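Local coordinates for protein imidazoleglycerol-phosphate dehydratase (Staphylococcus aureus subsp. aureus, PDB 2AE8) that catalyses the dehydration of imidazoleglycerol phosphate to imidazoleacetol phosphate, the sixth step of histidine biosynthesis, with two manganese ions bound per subunit, at residues Ile45-Gln51 against Gly75-Ile80. Sequence-based numbering, arbitrary orientation.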
ATOM      1  N   ILE B  45      18.109 -46.068  31.733  1.00 36.56           N
ATOM      2  CA  ILE B  45      18.821 -45.747  30.503  1.00 35.85           C
ATOM      3  C   ILE B  45      20.321 -45.879  30.668  1.00 35.40           C
ATOM      4  O   ILE B  45      20.876 -45.448  31.672  1.00 34.76           O
ATOM      5  CB  ILE B  45      18.474 -44.310  30.002  1.00 35.00           C
ATOM      6  CG1 ILE B  45      16.969 -44.190  29.763  1.00 35.90           C
ATOM      7  CG2 ILE B  45      19.269 -43.955  28.742  1.00 35.22           C
ATOM      8  CD1 ILE B  45      16.452 -42.773  29.531  1.00 35.98           C
ATOM      9  N   SER B  46      20.960 -46.474  29.667  1.00 35.34           N
ATOM     10  CA  SER B  46      22.402 -46.493  29.582  1.00 35.91           C
ATOM     11  C   SER B  46      22.826 -46.063  28.200  1.00 36.01           C
ATOM     12  O   SER B  46      22.160 -46.378  27.219  1.00 35.86           O
ATOM     13  CB  SER B  46      22.963 -47.898  29.860  1.00 36.03           C
ATOM     14  OG  SER B  46      22.577 -48.817  28.844  1.00 37.08           O
ATOM     15  N   ILE B  47      23.964 -45.383  28.142  1.00 36.56           N
ATOM     16  CA  ILE B  47      24.594 -45.009  26.896  1.00 37.75           C
ATOM     17  C   ILE B  47      26.063 -45.459  26.910  1.00 38.95           C
ATOM     18  O   ILE B  47      26.696 -45.471  27.964  1.00 38.38           O
ATOM     19  CB  ILE B  47      24.460 -43.477  26.652  1.00 37.67           C
ATOM     20  CG1 ILE B  47      24.797 -43.114  25.200  1.00 38.35           C
ATOM     21  CG2 ILE B  47      25.293 -42.668  27.659  1.00 36.74           C
ATOM     22  CD1 ILE B  47      24.259 -41.739  24.774  1.00 37.58           C
ATOM     23  N   SER B  48      26.591 -45.819  25.744  1.00 40.89           N
ATOM     24  CA  SER B  48      27.992 -46.227  25.628  1.00 43.17           C
ATOM     25  C   SER B  48      28.569 -45.906  24.256  1.00 44.61           C
ATOM     26  O   SER B  48      27.879 -46.061  23.248  1.00 44.54           O
ATOM     27  CB  SER B  48      28.127 -47.728  25.902  1.00 42.97           C
ATOM     28  OG  SER B  48      29.485 -48.080  26.015  1.00 44.62           O
ATOM     29  N   ASP B  49      29.837 -45.490  24.220  1.00 46.69           N
ATOM     30  CA  ASP B  49      30.526 -45.200  22.955  1.00 49.55           C
ATOM     31  C   ASP B  49      31.266 -46.427  22.426  1.00 51.03           C
ATOM     32  O   ASP B  49      32.430 -46.349  22.026  1.00 51.76           O
ATOM     33  CB  ASP B  49      31.483 -43.996  23.082  1.00 49.71           C
ATOM     34  CG  ASP B  49      31.867 -43.384  21.711  1.00 51.50           C
ATOM     35  OD1 ASP B  49      31.508 -43.961  20.658  1.00 52.92           O
ATOM     36  OD2 ASP B  49      32.522 -42.311  21.684  1.00 52.63           O
ATOM     37  N   ASP B  50      30.594 -47.567  22.449  1.00 52.90           N
ATOM     38  CA  ASP B  50      31.125 -48.763  21.826  1.00 54.31           C
ATOM     39  C   ASP B  50      30.166 -49.161  20.709  1.00 55.12           C
ATOM     40  O   ASP B  50      29.405 -48.311  20.207  1.00 55.37           O
ATOM     41  CB  ASP B  50      31.329 -49.883  22.859  1.00 54.68           C
ATOM     42  CG  ASP B  50      30.025 -50.420  23.431  1.00 56.26           C
ATOM     43  OD1 ASP B  50      28.929 -50.004  22.978  1.00 57.32           O
ATOM     44  OD2 ASP B  50      30.096 -51.284  24.336  1.00 58.08           O
ATOM     45  N   GLN B  51      30.174 -50.435  20.327  1.00 55.64           N
ATOM     46  CA  GLN B  51      29.286 -50.872  19.264  1.00 56.08           C
ATOM     47  C   GLN B  51      28.377 -52.056  19.618  1.00 55.51           C
ATOM     48  O   GLN B  51      28.048 -52.884  18.769  1.00 55.99           O
ATOM     49  CB  GLN B  51      30.070 -51.095  17.964  1.00 56.74           C
ATOM     50  CG  GLN B  51      29.317 -50.604  16.716  1.00 59.33           C
ATOM     51  CD  GLN B  51      28.307 -49.507  17.035  1.00 62.25           C
ATOM     52  OE1 GLN B  51      28.614 -48.312  16.955  1.00 64.03           O
ATOM     53  NE2 GLN B  51      27.099 -49.913  17.423  1.00 64.34           N
ATOM     54  N   GLY B  75      27.036 -43.383  16.612  1.00 35.25           N
ATOM     55  CA  GLY B  75      27.941 -44.450  17.056  1.00 36.56           C
ATOM     56  C   GLY B  75      27.770 -44.840  18.519  1.00 37.26           C
ATOM     57  O   GLY B  75      28.523 -45.676  19.038  1.00 38.26           O
ATOM     58  N   LEU B  76      26.796 -44.241  19.200  1.00 37.35           N
ATOM     59  CA  LEU B  76      26.564 -44.532  20.617  1.00 37.25           C
ATOM     60  C   LEU B  76      25.467 -45.563  20.808  1.00 38.11           C
ATOM     61  O   LEU B  76      24.452 -45.532  20.112  1.00 38.15           O
ATOM     62  CB  LEU B  76      26.219 -43.259  21.395  1.00 36.96           C
ATOM     63  CG  LEU B  76      27.146 -42.053  21.200  1.00 36.30           C
ATOM     64  CD1 LEU B  76      26.519 -40.808  21.790  1.00 36.19           C
ATOM     65  CD2 LEU B  76      28.518 -42.313  21.810  1.00 37.04           C
ATOM     66  N   SER B  77      25.660 -46.463  21.771  1.00 37.87           N
ATOM     67  CA  SER B  77      24.673 -47.488  22.067  1.00 38.08           C
ATOM     68  C   SER B  77      23.731 -47.003  23.147  1.00 37.77           C
ATOM     69  O   SER B  77      24.163 -46.551  24.211  1.00 37.70           O
ATOM     70  CB  SER B  77      25.360 -48.789  22.508  1.00 38.39           C
ATOM     71  OG  SER B  77      26.440 -49.072  21.626  1.00 41.49           O
ATOM     72  N   LEU B  78      22.444 -47.097  22.866  1.00 37.55           N
ATOM     73  CA  LEU B  78      21.428 -46.718  23.822  1.00 38.53           C
ATOM     74  C   LEU B  78      20.631 -47.922  24.260  1.00 39.04           C
ATOM     75  O   LEU B  78      20.203 -48.734  23.436  1.00 39.04           O
ATOM     76  CB  LEU B  78      20.452 -45.708  23.202  1.00 38.26           C
ATOM     77  CG  LEU B  78      20.548 -44.232  23.533  1.00 38.52           C
ATOM     78  CD1 LEU B  78      19.474 -43.484  22.738  1.00 38.39           C
ATOM     79  CD2 LEU B  78      20.365 -43.994  25.027  1.00 36.62           C
ATOM     80  N   ASN B  79      20.415 -48.026  25.559  1.00 40.01           N
ATOM     81  CA  ASN B  79      19.458 -48.975  26.074  1.00 40.96           C
ATOM     82  C   ASN B  79      18.470 -48.264  26.962  1.00 41.31           C
ATOM     83  O   ASN B  79      18.834 -47.683  27.979  1.00 41.42           O
ATOM     84  CB  ASN B  79      20.149 -50.141  26.782  1.00 41.12           C
ATOM     85  CG  ASN B  79      20.910 -51.012  25.812  1.00 42.02           C
ATOM     86  OD1 ASN B  79      20.363 -51.957  25.261  1.00 43.47           O
ATOM     87  ND2 ASN B  79      22.156 -50.651  25.537  1.00 44.01           N
ATOM     88  N   ILE B  80      17.212 -48.301  26.548  1.00 41.89           N
ATOM     89  CA  ILE B  80      16.176 -47.576  27.247  1.00 42.64           C
ATOM     90  C   ILE B  80      15.058 -48.510  27.640  1.00 43.93           C
ATOM     91  O   ILE B  80      14.527 -49.250  26.819  1.00 43.29           O
ATOM     92  CB  ILE B  80      15.607 -46.409  26.396  1.00 42.36           C
ATOM     93  CG1 ILE B  80      16.737 -45.456  25.971  1.00 41.56           C
ATOM     94  CG2 ILE B  80      14.504 -45.678  27.165  1.00 41.70           C
ATOM     95  CD1 ILE B  80      16.297 -44.278  25.105  1.00 41.72           C
TER
HETATM   96  O   HOH W   1      24.035 -48.561  26.574  1.00 45.59           O
HETATM   97  O   HOH W   2      30.873 -45.833  18.084  1.00 51.91           O
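Ser-46 and Asn-79 face each other as a hydrogen-bonded pair of two antiparallel strands, exchanging N-H and C=O in both directions; the bond from Asn-79 N to Ser-46 O is 2.9 Å long and nearly straight at 170°. Ser-48 and Ser-77 repeat the pattern: Ser-77 N to Ser-48 O is short at 2.7 Å, whereas the return bond from Ser-48 N to Ser-77 O bends to 141°. Weaker CA-H...O contacts, such as Ile-47 CA to Ser-77 O, fill in between.

On the face bearing Ile-45, Ile-47, Leu-78 and Ile-80, branched aliphatic chains suit a sheet packed against helices 61-74 and 90-111. Ile-45 lies alongside Ile-80, its CG1 3.9 Å from Ile-80 CG2, while its CG2 meets Leu-78 CD2. Ile-47 CD1 reaches Leu-76 CD1 obliquely, and the other methyl of Leu-76, CD2, rests against Asp-49 CG at 3.5 Å.

Strands 43-48 and 77-82 are the inner pair of a four-stranded mixed sheet, part of one of the two duplicated half-domains of the beta-alpha-beta sandwich.

Small polar residues suit the other face, where hydroxyl and amide groups can hold water: one water accepts from Asn-79 ND2, donates to Ser-77 O and hydrogen-bonds Ser-46 OG at 2.7 Å, bridging the strands. Ser-48 OG bonds instead to Met-30 O. Beyond the strand end, Asp-50 turns its carboxylate back, OD1 lying 3.0 Å from Ser-77 OG, whose single proton could go to Asp-50 OD1 or to Ser-52 O; Ser-52 OG hydrogen-bonds Asp-50 OD1. Gly-75, the first residue to leave helical geometry after helix 61-74, has a positive phi (79°), which favours glycine.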